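Local coordinates for shikimate dehydrogenase (Listeria monocytogenes, PDB 3TNL), which catalyses the reversible NADP(H)-linked interconversion of shikimate and 3-dehydroshikimate, a step of chorismate and aromatic amino acid biosynthesis, at residues G140-L145 and C170-L175; A148-I153 and G279-N284; T245-P248 and M252-P255. All blocks are in the same frame, centred on the assembly; numbering follows the deposited sequence. Where two conformers were deposited one is given.

Contact 1: residues G140-L145 and C170-L175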
ATOM      1  N   GLY B 140     -21.353 -13.180   5.484  1.00 17.68           N
ATOM      2  CA  GLY B 140     -21.881 -11.840   5.756  1.00 18.42           C
ATOM      3  C   GLY B 140     -23.401 -11.818   5.595  1.00 17.76           C
ATOM      4  O   GLY B 140     -24.121 -11.242   6.409  1.00 17.35           O
ATOM      5  N   TYR B 141     -23.872 -12.470   4.539  1.00 16.50           N
ATOM      6  CA  TYR B 141     -25.310 -12.573   4.275  1.00 17.49           C
ATOM      7  C   TYR B 141     -26.033 -13.290   5.422  1.00 16.89           C
ATOM      8  O   TYR B 141     -27.028 -12.803   5.952  1.00 17.33           O
ATOM      9  CB  TYR B 141     -25.556 -13.290   2.928  1.00 17.41           C
ATOM     10  CG  TYR B 141     -27.032 -13.454   2.634  1.00 18.18           C
ATOM     11  CD1 TYR B 141     -27.758 -12.424   2.020  1.00 18.64           C
ATOM     12  CD2 TYR B 141     -27.693 -14.608   2.971  1.00 17.22           C
ATOM     13  CE1 TYR B 141     -29.109 -12.536   1.801  1.00 17.78           C
ATOM     14  CE2 TYR B 141     -29.050 -14.753   2.747  1.00 19.29           C
ATOM     15  CZ  TYR B 141     -29.755 -13.718   2.164  1.00 18.32           C
ATOM     16  OH  TYR B 141     -31.095 -13.851   1.934  1.00 19.26           O
ATOM     17  N   MET B 142     -25.504 -14.413   5.855  1.00 17.25           N
ATOM     18  CA  MET B 142     -26.113 -15.195   6.891  1.00 16.21           C
ATOM     19  C   MET B 142     -26.105 -14.463   8.231  1.00 17.77           C
ATOM     20  O   MET B 142     -27.069 -14.523   8.984  1.00 18.18           O
ATOM     21  CB  MET B 142     -25.440 -16.566   6.982  1.00 18.38           C
ATOM     22  CG  MET B 142     -25.545 -17.398   5.722  1.00 18.56           C
ATOM     23  SD  MET B 142     -27.216 -17.938   5.289  1.00 21.03           S
ATOM     24  CE  MET B 142     -27.591 -19.042   6.664  1.00 21.04           C
ATOM     25  N   ARG B 143     -24.999 -13.790   8.529  1.00 17.02           N
ATOM     26  CA  ARG B 143     -24.881 -13.069   9.781  1.00 18.43           C
ATOM     27  C   ARG B 143     -25.873 -11.940   9.824  1.00 18.31           C
ATOM     28  O   ARG B 143     -26.517 -11.699  10.861  1.00 17.57           O
ATOM     29  CB  ARG B 143     -23.436 -12.560   9.943  1.00 18.98           C
ATOM     30  CG  ARG B 143     -23.185 -11.787  11.231  1.00 20.58           C
ATOM     31  CD  ARG B 143     -23.434 -12.613  12.461  1.00 22.24           C
ATOM     32  NE  ARG B 143     -23.096 -11.854  13.668  1.00 23.07           N
ATOM     33  CZ  ARG B 143     -21.870 -11.743  14.188  1.00 26.21           C
ATOM     34  NH1 ARG B 143     -20.821 -12.316  13.612  1.00 27.92           N
ATOM     35  NH2 ARG B 143     -21.688 -11.037  15.296  1.00 27.87           N
ATOM     36  N   ALA B 144     -26.029 -11.238   8.698  1.00 17.08           N
ATOM     37  CA  ALA B 144     -26.974 -10.132   8.657  1.00 16.86           C
ATOM     38  C   ALA B 144     -28.404 -10.627   8.963  1.00 17.21           C
ATOM     39  O   ALA B 144     -29.158  -9.971   9.665  1.00 17.61           O
ATOM     40  CB  ALA B 144     -26.902  -9.432   7.281  1.00 17.85           C
ATOM     41  N   LEU B 145     -28.775 -11.790   8.454  1.00 17.61           N
ATOM     42  CA  LEU B 145     -30.105 -12.334   8.742  1.00 18.96           C
ATOM     43  C   LEU B 145     -30.235 -12.610  10.221  1.00 19.36           C
ATOM     44  O   LEU B 145     -31.209 -12.212  10.837  1.00 19.95           O
ATOM     45  CB  LEU B 145     -30.368 -13.613   7.953  1.00 18.39           C
ATOM     46  CG  LEU B 145     -30.560 -13.523   6.438  1.00 20.26           C
ATOM     47  CD1 LEU B 145     -30.674 -14.936   5.878  1.00 18.66           C
ATOM     48  CD2 LEU B 145     -31.788 -12.667   6.139  1.00 21.31           C
ATOM     49  N   CYS B 170     -25.701 -19.483  -1.505  1.00 15.84           N
ATOM     50  CA  CYS B 170     -26.268 -20.851  -1.529  1.00 16.13           C
ATOM     51  C   CYS B 170     -25.366 -21.861  -0.834  1.00 17.07           C
ATOM     52  O   CYS B 170     -25.845 -22.649  -0.008  1.00 17.26           O
ATOM     53  CB  CYS B 170     -26.539 -21.329  -2.939  1.00 15.64           C
ATOM     54  SG  CYS B 170     -27.920 -20.540  -3.786  1.00 18.05           S
ATOM     55  N   ILE B 171     -24.074 -21.836  -1.177  0.50 17.50           N
ATOM     56  CA  ILE B 171     -23.096 -22.756  -0.595  0.50 18.37           C
ATOM     57  C   ILE B 171     -23.017 -22.541   0.892  0.50 17.94           C
ATOM     58  O   ILE B 171     -23.150 -23.479   1.673  0.50 17.87           O
ATOM     59  CB  ILE B 171     -21.694 -22.547  -1.220  0.50 19.43           C
ATOM     60  CG1 ILE B 171     -21.705 -22.999  -2.672  0.50 21.59           C
ATOM     61  CG2 ILE B 171     -20.619 -23.340  -0.460  0.50 17.59           C
ATOM     62  CD1 ILE B 171     -21.983 -24.466  -2.841  0.50 25.17           C
ATOM     63  N   GLN B 172     -22.842 -21.296   1.292  1.00 17.49           N
ATOM     64  CA  GLN B 172     -22.708 -20.991   2.746  1.00 17.37           C
ATOM     65  C   GLN B 172     -23.976 -21.382   3.533  1.00 18.84           C
ATOM     66  O   GLN B 172     -23.911 -21.946   4.630  1.00 18.79           O
ATOM     67  CB  GLN B 172     -22.362 -19.528   3.053  1.00 19.02           C
ATOM     68  CG  GLN B 172     -21.822 -19.396   4.449  1.00 18.89           C
ATOM     69  CD  GLN B 172     -20.467 -20.094   4.600  1.00 19.69           C
ATOM     70  OE1 GLN B 172     -19.516 -19.763   3.892  1.00 20.57           O
ATOM     71  NE2 GLN B 172     -20.385 -21.068   5.512  1.00 21.92           N
ATOM     72  N   ALA B 173     -25.135 -21.103   2.948  1.00 17.96           N
ATOM     73  CA  ALA B 173     -26.399 -21.440   3.595  1.00 16.63           C
ATOM     74  C   ALA B 173     -26.455 -22.955   3.809  1.00 17.01           C
ATOM     75  O   ALA B 173     -26.804 -23.409   4.893  1.00 18.22           O
ATOM     76  CB  ALA B 173     -27.584 -20.970   2.744  1.00 16.56           C
ATOM     77  N   ALA B 174     -26.070 -23.734   2.792  1.00 17.24           N
ATOM     78  CA  ALA B 174     -26.060 -25.206   2.892  1.00 17.61           C
ATOM     79  C   ALA B 174     -25.069 -25.691   3.957  1.00 19.47           C
ATOM     80  O   ALA B 174     -25.402 -26.577   4.764  1.00 19.55           O
ATOM     81  CB  ALA B 174     -25.724 -25.826   1.578  1.00 17.56           C
ATOM     82  N   LEU B 175     -23.863 -25.125   3.948  1.00 19.04           N
ATOM     83  CA  LEU B 175     -22.848 -25.470   4.965  1.00 18.43           C
ATOM     84  C   LEU B 175     -23.320 -25.093   6.369  1.00 19.34           C
ATOM     85  O   LEU B 175     -22.972 -25.781   7.333  1.00 21.15           O
ATOM     86  CB  LEU B 175     -21.510 -24.768   4.659  1.00 18.81           C
ATOM     87  CG  LEU B 175     -20.771 -25.258   3.416  1.00 17.82           C
ATOM     88  CD1 LEU B 175     -19.611 -24.371   3.084  1.00 19.24           C
ATOM     89  CD2 LEU B 175     -20.319 -26.744   3.558  1.00 21.84           C
TER
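Tyr141 OH is gripped by two hydroxyls, Thr231 OG1 and Ser260 OG, while the next residue on its helix, Met142, lays its sulphur against Ala173 of a second helix. Both helices belong to the Rossmann-type dinucleotide-binding domain. Helix 164-175 links strands 156-160 and 180-185 in the first beta-alpha-beta crossover and begins within the glycine-rich run Gly161 to Ala165. Helix 137-147 precedes strand 156-160, and its tyrosine hydroxyl reaches strands 229-232 and 258-261 of the same parallel sheet. The two partners satisfy that buried OH and should restrain how the ring can turn.

Across the helix pair the contact is small and apolar, with 106 Å² buried and Met142 contributing about half. The CA atoms of Met142 and Ala173 stand 7.1 Å apart. With CG placed beside its backbone N and opposite the carbonyl carbon (chi1 -61°), the methionine leaves its helix facing 164-175, and bends at both later torsions lay the thioether against Ala173. Met142 SD lies 4.0 Å from both CA and CB of Ala173, so it touches the backbone as well as the methyl. Gln172 gives looser cover one residue earlier, its CG lying 4.4 Å from Met142 CG. Its NE2 is hydrogen-bonded instead to Asp176 OD1, just past the helix end.

Ala173 also rests on Ile181 of strand 180-185, and Met142 touches Asp176 as well. Asp137, inferred to bind shikimate, has its side chain about 7 Å from that of Gln172. At the end of the bent methionine, Met142 CE comes to 4.1 Å from Ala173 CA.

Contact 2: residues A148-I153 and G279-N284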
ATOM      1  N   ALA B 148     -30.680  -9.541  12.333  1.00 21.66           N
ATOM      2  CA  ALA B 148     -32.002  -8.971  12.120  1.00 21.66           C
ATOM      3  C   ALA B 148     -33.112  -9.805  12.750  1.00 23.69           C
ATOM      4  O   ALA B 148     -34.298  -9.462  12.633  1.00 25.50           O
ATOM      5  CB  ALA B 148     -32.258  -8.822  10.583  1.00 21.83           C
ATOM      6  N   GLY B 149     -32.745 -10.905  13.396  1.00 22.84           N
ATOM      7  CA  GLY B 149     -33.695 -11.770  14.072  1.00 24.64           C
ATOM      8  C   GLY B 149     -34.348 -12.809  13.197  1.00 25.25           C
ATOM      9  O   GLY B 149     -35.395 -13.332  13.563  1.00 27.31           O
ATOM     10  N   HIS B 150     -33.738 -13.119  12.058  1.00 23.60           N
ATOM     11  CA  HIS B 150     -34.291 -14.110  11.144  1.00 23.70           C
ATOM     12  C   HIS B 150     -33.551 -15.416  11.245  1.00 25.15           C
ATOM     13  O   HIS B 150     -32.352 -15.484  10.953  1.00 26.47           O
ATOM     14  CB  HIS B 150     -34.271 -13.604   9.708  1.00 23.03           C
ATOM     15  CG  HIS B 150     -34.964 -12.297   9.540  1.00 20.33           C
ATOM     16  ND1 HIS B 150     -36.245 -12.074  10.009  1.00 22.49           N
ATOM     17  CD2 HIS B 150     -34.568 -11.145   8.951  1.00 23.63           C
ATOM     18  CE1 HIS B 150     -36.591 -10.831   9.731  1.00 22.61           C
ATOM     19  NE2 HIS B 150     -35.594 -10.243   9.093  1.00 20.73           N
ATOM     20  N   ASP B 151     -34.270 -16.457  11.629  1.00 22.80           N
ATOM     21  CA  ASP B 151     -33.683 -17.781  11.775  1.00 23.60           C
ATOM     22  C   ASP B 151     -34.093 -18.659  10.598  1.00 22.45           C
ATOM     23  O   ASP B 151     -35.255 -19.079  10.496  1.00 24.25           O
ATOM     24  CB  ASP B 151     -34.123 -18.438  13.089  1.00 24.03           C
ATOM     25  CG  ASP B 151     -33.585 -19.858  13.247  1.00 29.65           C
ATOM     26  OD1 ASP B 151     -32.537 -20.201  12.651  1.00 25.88           O
ATOM     27  OD2 ASP B 151     -34.217 -20.631  14.004  1.00 35.21           O
ATOM     28  N   ILE B 152     -33.162 -18.902   9.679  1.00 21.04           N
ATOM     29  CA  ILE B 152     -33.461 -19.728   8.526  1.00 19.62           C
ATOM     30  C   ILE B 152     -32.806 -21.106   8.589  1.00 19.53           C
ATOM     31  O   ILE B 152     -32.930 -21.906   7.656  1.00 20.57           O
ATOM     32  CB  ILE B 152     -33.127 -18.995   7.178  1.00 17.95           C
ATOM     33  CG1 ILE B 152     -31.611 -18.926   6.923  1.00 17.14           C
ATOM     34  CG2 ILE B 152     -33.805 -17.580   7.192  1.00 17.03           C
ATOM     35  CD1 ILE B 152     -31.242 -18.486   5.465  1.00 18.91           C
ATOM     36  N   ILE B 153     -32.079 -21.402   9.665  1.00 19.81           N
ATOM     37  CA  ILE B 153     -31.404 -22.685   9.783  1.00 22.40           C
ATOM     38  C   ILE B 153     -32.463 -23.787   9.937  1.00 20.71           C
ATOM     39  O   ILE B 153     -33.433 -23.624  10.670  1.00 22.41           O
ATOM     40  CB  ILE B 153     -30.411 -22.678  10.981  1.00 22.46           C
ATOM     41  CG1 ILE B 153     -29.435 -21.491  10.862  1.00 23.74           C
ATOM     42  CG2 ILE B 153     -29.667 -24.003  11.090  1.00 22.35           C
ATOM     43  CD1 ILE B 153     -28.688 -21.390   9.564  1.00 24.14           C
ATOM     44  N   GLY B 279     -47.134  -7.399   3.476  1.00 13.26           N
ATOM     45  CA  GLY B 279     -46.968  -7.629   4.910  1.00 15.79           C
ATOM     46  C   GLY B 279     -45.758  -8.434   5.318  1.00 15.54           C
ATOM     47  O   GLY B 279     -45.625  -8.856   6.467  1.00 15.98           O
ATOM     48  N   CYS B 280     -44.878  -8.736   4.386  1.00 16.29           N
ATOM     49  CA  CYS B 280     -43.729  -9.513   4.722  1.00 15.89           C
ATOM     50  C   CYS B 280     -42.664  -8.785   5.507  1.00 17.50           C
ATOM     51  O   CYS B 280     -42.633  -7.557   5.528  1.00 18.16           O
ATOM     52  CB  CYS B 280     -43.006  -9.927   3.423  1.00 15.96           C
ATOM     53  SG  CYS B 280     -44.000 -10.721   2.140  1.00 16.37           S
ATOM     54  N   GLN B 281     -41.814  -9.546   6.199  0.70 18.65           N
ATOM     55  CA  GLN B 281     -40.613  -8.984   6.812  0.70 18.36           C
ATOM     56  C   GLN B 281     -39.634  -8.826   5.651  0.70 16.44           C
ATOM     57  O   GLN B 281     -39.592  -9.675   4.766  0.70 17.11           O
ATOM     58  CB  GLN B 281     -39.988  -9.966   7.801  0.70 20.37           C
ATOM     59  CG  GLN B 281     -40.804 -10.246   9.029  0.70 25.73           C
ATOM     60  CD  GLN B 281     -40.488  -9.325  10.150  0.70 31.62           C
ATOM     61  OE1 GLN B 281     -40.217  -8.146   9.947  0.70 37.56           O
ATOM     62  NE2 GLN B 281     -40.513  -9.856  11.369  0.70 40.49           N
ATOM     63  N   THR B 282     -38.823  -7.778   5.676  1.00 16.10           N
ATOM     64  CA  THR B 282     -37.877  -7.504   4.601  1.00 15.59           C
ATOM     65  C   THR B 282     -36.504  -7.104   5.104  1.00 16.10           C
ATOM     66  O   THR B 282     -36.334  -6.577   6.205  1.00 17.19           O
ATOM     67  CB  THR B 282     -38.355  -6.349   3.676  1.00 15.48           C
ATOM     68  OG1 THR B 282     -38.584  -5.170   4.489  1.00 17.53           O
ATOM     69  CG2 THR B 282     -39.659  -6.710   2.934  1.00 16.71           C
ATOM     70  N   LEU B 283     -35.509  -7.361   4.271  1.00 15.61           N
ATOM     71  CA  LEU B 283     -34.173  -6.946   4.574  1.00 16.67           C
ATOM     72  C   LEU B 283     -33.406  -6.720   3.281  1.00 15.38           C
ATOM     73  O   LEU B 283     -33.353  -7.602   2.413  1.00 16.83           O
ATOM     74  CB  LEU B 283     -33.485  -8.001   5.434  1.00 18.81           C
ATOM     75  CG  LEU B 283     -32.192  -7.543   6.095  1.00 20.82           C
ATOM     76  CD1 LEU B 283     -32.527  -6.483   7.162  1.00 23.22           C
ATOM     77  CD2 LEU B 283     -31.449  -8.755   6.698  1.00 21.77           C
ATOM     78  N   ASN B 284     -32.775  -5.564   3.152  1.00 15.73           N
ATOM     79  CA  ASN B 284     -31.921  -5.252   2.000  1.00 14.75           C
ATOM     80  C   ASN B 284     -30.499  -5.758   2.238  1.00 15.65           C
ATOM     81  O   ASN B 284     -30.227  -6.409   3.243  1.00 15.57           O
ATOM     82  CB  ASN B 284     -31.960  -3.745   1.602  1.00 14.79           C
ATOM     83  CG  ASN B 284     -31.269  -2.853   2.575  1.00 16.18           C
ATOM     84  OD1 ASN B 284     -30.423  -3.297   3.371  1.00 17.07           O
ATOM     85  ND2 ASN B 284     -31.619  -1.546   2.530  1.00 15.85           N
TER
HETATM   86  O   HOH W   1     -35.843  -7.484   8.757  1.00 24.31           O
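The imidazole of His150 meets Gln281 obliquely, its CE1 lying 4.0 Å from Gln281 CB, with ring and side-chain amide planes 77° apart. Over one face of the ring, above its centre, sits the carbonyl oxygen Ala148 O, 3.8 Å from the plane. At the edge, in plane with the ring, a water stands 2.8 Å from His150 NE2. The same water donates to Thr282 O at 2.8 Å, so a single molecule bridges the histidine to the backbone of the facing strand.

This contact closes one margin of the Rossmann-type domain. Strand 281-283 is the outermost of the parallel sheet on this side, its backbone paired with strand 258-261. Residues 148-153 form the loop leading from helix 137-147 to strand 156-160. Gly149 ends that helix in a Schellman motif, its positive phi turning the chain so that His150 can come up to the strand; Gly279 ends helix 270-277 in the same way, just ahead of the strand.

A second, wholly apolar contact lies beside the water bridge. Leu283 has CG opposite its backbone N (chi1 -166°), which carries both methyls to Ala148: Leu283 CD2 is 4.0 Å and Leu283 CD1 4.2 Å from Ala148 CB. The leucine also touches Leu145 of helix 137-147, and just beyond it comes Gly285, inferred to bind NADP(+). His150 rests in addition on Ile258, so the histidine touches the neighbouring strand 258-261 too.

Farther along, the loop contains an Asx turn in which Asp151 accepts from the amide two residues on. The bond from Ile153 N to Asp151 OD1 is long at 3.3 Å and bent to 146°, the amide approaching from above the carboxylate plane.

Contact 3: residues T245-P248 and M252-P255. With NAD (nicotinamide-adenine-dinucleotide), chain H.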
ATOM      1  N   THR B 245     -38.591  -6.054 -11.301  1.00 14.97           N
ATOM      2  CA  THR B 245     -38.595  -7.192 -10.410  1.00 15.30           C
ATOM      3  C   THR B 245     -38.738  -8.506 -11.192  1.00 16.53           C
ATOM      4  O   THR B 245     -39.271  -8.508 -12.296  1.00 16.15           O
ATOM      5  CB  THR B 245     -39.714  -7.055  -9.342  1.00 15.40           C
ATOM      6  OG1 THR B 245     -39.602  -8.142  -8.425  1.00 16.09           O
ATOM      7  CG2 THR B 245     -41.117  -7.039  -9.963  1.00 16.68           C
ATOM      8  N   LEU B 246     -38.197  -9.584 -10.622  1.00 15.28           N
ATOM      9  CA  LEU B 246     -38.406 -10.944 -11.129  1.00 15.97           C
ATOM     10  C   LEU B 246     -39.616 -11.645 -10.467  1.00 16.44           C
ATOM     11  O   LEU B 246     -39.966 -12.731 -10.860  1.00 18.48           O
ATOM     12  CB  LEU B 246     -37.170 -11.786 -10.920  1.00 16.63           C
ATOM     13  CG  LEU B 246     -35.936 -11.334 -11.716  1.00 16.38           C
ATOM     14  CD1 LEU B 246     -34.711 -12.170 -11.326  1.00 15.63           C
ATOM     15  CD2 LEU B 246     -36.185 -11.332 -13.258  1.00 16.45           C
ATOM     16  N   LEU B 247     -40.291 -11.014  -9.506  1.00 14.96           N
ATOM     17  CA  LEU B 247     -41.444 -11.655  -8.843  1.00 16.94           C
ATOM     18  C   LEU B 247     -42.657 -11.582  -9.774  1.00 17.60           C
ATOM     19  O   LEU B 247     -43.056 -10.470 -10.156  1.00 17.76           O
ATOM     20  CB  LEU B 247     -41.794 -10.943  -7.550  1.00 16.05           C
ATOM     21  CG  LEU B 247     -42.987 -11.514  -6.771  1.00 16.75           C
ATOM     22  CD1 LEU B 247     -42.639 -12.899  -6.218  1.00 18.21           C
ATOM     23  CD2 LEU B 247     -43.380 -10.521  -5.671  1.00 17.77           C
ATOM     24  N   PRO B 248     -43.265 -12.735 -10.118  1.00 17.40           N
ATOM     25  CA  PRO B 248     -44.388 -12.674 -11.044  1.00 18.69           C
ATOM     26  C   PRO B 248     -45.691 -12.109 -10.480  1.00 19.34           C
ATOM     27  O   PRO B 248     -46.408 -11.419 -11.177  1.00 21.88           O
ATOM     28  CB  PRO B 248     -44.583 -14.158 -11.464  1.00 20.95           C
ATOM     29  CG  PRO B 248     -43.280 -14.778 -11.248  1.00 20.11           C
ATOM     30  CD  PRO B 248     -42.732 -14.114 -10.028  1.00 18.87           C
ATOM     31  N   MET B 252     -47.901 -14.570  -4.482  1.00 15.27           N
ATOM     32  CA  MET B 252     -46.922 -15.634  -4.187  1.00 15.14           C
ATOM     33  C   MET B 252     -46.307 -15.385  -2.798  1.00 14.93           C
ATOM     34  O   MET B 252     -45.691 -16.282  -2.209  1.00 15.93           O
ATOM     35  CB  MET B 252     -45.800 -15.753  -5.235  1.00 15.76           C
ATOM     36  CG  MET B 252     -46.304 -16.199  -6.528  1.00 15.57           C
ATOM     37  SD  MET B 252     -44.968 -16.301  -7.698  1.00 20.18           S
ATOM     38  CE  MET B 252     -45.855 -17.002  -9.123  1.00 19.17           C
ATOM     39  N   LEU B 253     -46.491 -14.177  -2.253  1.00 14.88           N
ATOM     40  CA  LEU B 253     -45.945 -13.806  -0.952  1.00 14.98           C
ATOM     41  C   LEU B 253     -47.033 -13.964   0.120  1.00 16.68           C
ATOM     42  O   LEU B 253     -48.214 -14.121  -0.198  1.00 19.04           O
ATOM     43  CB  LEU B 253     -45.426 -12.368  -1.006  1.00 15.13           C
ATOM     44  CG  LEU B 253     -44.513 -11.984  -2.163  1.00 15.39           C
ATOM     45  CD1 LEU B 253     -43.981 -10.541  -1.991  1.00 17.22           C
ATOM     46  CD2 LEU B 253     -43.353 -12.911  -2.248  1.00 14.69           C
ATOM     47  N   ARG B 254     -46.626 -13.952   1.389  1.00 16.37           N
ATOM     48  CA  ARG B 254     -47.527 -14.045   2.534  1.00 17.66           C
ATOM     49  C   ARG B 254     -46.874 -13.309   3.679  1.00 16.69           C
ATOM     50  O   ARG B 254     -45.655 -13.150   3.695  1.00 16.00           O
ATOM     51  CB  ARG B 254     -47.829 -15.485   2.917  1.00 16.78           C
ATOM     52  CG  ARG B 254     -46.585 -16.271   3.406  1.00 17.55           C
ATOM     53  CD  ARG B 254     -46.856 -17.742   3.563  1.00 17.42           C
ATOM     54  NE  ARG B 254     -45.717 -18.405   4.190  1.00 15.69           N
ATOM     55  CZ  ARG B 254     -44.592 -18.740   3.559  1.00 15.45           C
ATOM     56  NH1 ARG B 254     -44.417 -18.435   2.283  1.00 16.08           N
ATOM     57  NH2 ARG B 254     -43.634 -19.325   4.263  1.00 17.54           N
ATOM     58  N   PRO B 255     -47.663 -12.898   4.686  1.00 17.30           N
ATOM     59  CA  PRO B 255     -47.103 -12.065   5.737  1.00 19.62           C
ATOM     60  C   PRO B 255     -45.993 -12.683   6.592  1.00 20.01           C
ATOM     61  O   PRO B 255     -45.148 -11.956   7.098  1.00 22.16           O
ATOM     62  CB  PRO B 255     -48.325 -11.711   6.578  1.00 18.99           C
ATOM     63  CG  PRO B 255     -49.445 -11.799   5.686  1.00 16.38           C
ATOM     64  CD  PRO B 255     -49.130 -12.933   4.754  1.00 17.25           C
TER
HETATM   65  PA  NAD H 292     -23.058 -11.718 -11.377  1.00 22.52           P
HETATM   66  O1A NAD H 292     -22.772 -10.900 -12.635  1.00 24.66           O
HETATM   67  O2A NAD H 292     -21.988 -12.669 -10.878  1.00 22.59           O
HETATM   68  O5B NAD H 292     -24.476 -12.478 -11.569  1.00 21.80           O
HETATM   69  C5B NAD H 292     -25.639 -11.871 -12.134  1.00 17.88           C
HETATM   70  C4B NAD H 292     -26.871 -12.724 -11.811  1.00 17.10           C
HETATM   71  O4B NAD H 292     -28.054 -11.993 -12.171  1.00 17.55           O
HETATM   72  C3B NAD H 292     -26.954 -13.974 -12.665  1.00 15.74           C
HETATM   73  O3B NAD H 292     -27.650 -14.991 -11.901  1.00 17.42           O
HETATM   74  C2B NAD H 292     -27.808 -13.583 -13.848  1.00 15.14           C
HETATM   75  O2B NAD H 292     -28.511 -14.675 -14.424  1.00 17.21           O
HETATM   76  C1B NAD H 292     -28.787 -12.629 -13.196  1.00 15.64           C
HETATM   77  N9A NAD H 292     -29.410 -11.616 -14.057  1.00 16.50           N
HETATM   78  C8A NAD H 292     -28.799 -10.499 -14.517  1.00 20.22           C
HETATM   79  N7A NAD H 292     -29.687  -9.761 -15.216  1.00 19.27           N
HETATM   80  C5A NAD H 292     -30.893 -10.380 -15.207  1.00 15.99           C
HETATM   81  C6A NAD H 292     -32.157 -10.151 -15.713  1.00 15.09           C
HETATM   82  N6A NAD H 292     -32.415  -9.041 -16.412  1.00 18.64           N
HETATM   83  N1A NAD H 292     -33.159 -11.019 -15.455  1.00 16.37           N
HETATM   84  C2A NAD H 292     -32.928 -12.150 -14.742  1.00 16.11           C
HETATM   85  N3A NAD H 292     -31.719 -12.451 -14.216  1.00 15.96           N
HETATM   86  C4A NAD H 292     -30.687 -11.602 -14.420  1.00 15.85           C
HETATM   87  O3  NAD H 292     -23.441 -10.645 -10.255  1.00 22.21           O
HETATM   88  PN  NAD H 292     -23.153 -10.731  -8.675  1.00 23.05           P
HETATM   89  O1N NAD H 292     -21.752 -10.286  -8.337  1.00 27.63           O
HETATM   90  O2N NAD H 292     -23.686 -12.058  -8.132  1.00 22.44           O
HETATM   91  O5D NAD H 292     -24.061  -9.539  -8.082  1.00 25.20           O
HETATM   92  C5D NAD H 292     -25.475  -9.630  -8.204  1.00 25.94           C
HETATM   93  C4D NAD H 292     -26.013  -8.531  -7.309  1.00 25.71           C
HETATM   94  O4D NAD H 292     -25.518  -8.723  -5.972  1.00 30.32           O
HETATM   95  C3D NAD H 292     -25.523  -7.162  -7.751  1.00 30.50           C
HETATM   96  O3D NAD H 292     -26.641  -6.269  -7.776  1.00 34.67           O
HETATM   97  C2D NAD H 292     -24.516  -6.753  -6.689  1.00 31.18           C
HETATM   98  O2D NAD H 292     -24.399  -5.320  -6.543  1.00 32.23           O
HETATM   99  C1D NAD H 292     -25.072  -7.456  -5.457  1.00 30.00           C
HETATM  100  N1N NAD H 292     -24.119  -7.744  -4.383  1.00 31.14           N
HETATM  101  C2N NAD H 292     -24.347  -7.261  -3.147  1.00 30.79           C
HETATM  102  C3N NAD H 292     -23.469  -7.536  -2.103  1.00 28.23           C
HETATM  103  C7N NAD H 292     -23.698  -7.016  -0.721  1.00 31.70           C
HETATM  104  O7N NAD H 292     -22.706  -6.980   0.005  1.00 33.03           O
HETATM  105  N7N NAD H 292     -24.938  -6.656  -0.326  1.00 23.40           N
HETATM  106  C4N NAD H 292     -22.333  -8.322  -2.354  1.00 30.95           C
HETATM  107  C5N NAD H 292     -22.122  -8.813  -3.638  1.00 30.35           C
HETATM  108  C6N NAD H 292     -23.032  -8.506  -4.650  1.00 31.03           C
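Apolar packing carries the contact between Leu247 and Pro248 on one side and Met252 and Leu253 on the other, burying 182 Å². Leu247 and Leu253 reach toward each other tip to tip, with Leu247 CD2 3.7 Å from Leu253 CD1. Leu247 puts CG opposite its backbone N (chi1 180°), which sends both methyls toward Leu253; its other one, CD1, lies 4.0 Å from Leu253 CD2. Met252 and Pro248 cross at about a right angle. The extended methionine passes across the proline ring, its CE 3.9 Å from Pro248 CB and its SD equally near Pro248 CD.

The side-chain hydrogen bond inside these segments is an ST turn: Leu247 N donates to Thr245 OG1 at 3.1 Å in a nearly straight bond (172°), which shapes the chain just ahead of the packed leucine.

Ligand contact is made by the intervening Leu246. Its two methyls reach the adenine of NAD, and Leu246 CD2 is 3.7 Å from C2A of the nucleotide. The adenine thus meets leucine at its pyrimidine ring, while Asn185 and Asp188 are among the residues that hydrogen-bond the cofactor elsewhere.

Both segments lie in the long connection between parallel strands 229-232 and 258-261 of the Rossmann-type domain. Leu247 packs on Leu271 and Ile274 of helix 270-277; Pro248 rests on His217 and Leu220 and Met252 on Arg221 of helix 217-226, and Arg254 bonds the carbonyls Ile224 O and Ser227 O, so the loop is lodged between those two helices.

How the contacts relate
All three contacts belong to the dinucleotide-binding domain. Contact 3 is buried, contact 1 partly so, and contact 2 lies at the surface. Contacts 1 and 2 share the chain around helix 137-147 and touch directly: Met142 CE packs on Ile152 and Ile153, and Leu145 O probably accepts a hydrogen bond from His150 N. Contact 2 meets contact 3 where Cys280 SG packs against Leu253, whereas contacts 1 and 3 stay about 13 Å apart at their nearest atoms. Chemistry follows place: methionine on alanine between helices, a water-bridged histidine at the sheet margin, and leucine, proline and methionine within the loop that carries Leu246 to the adenine.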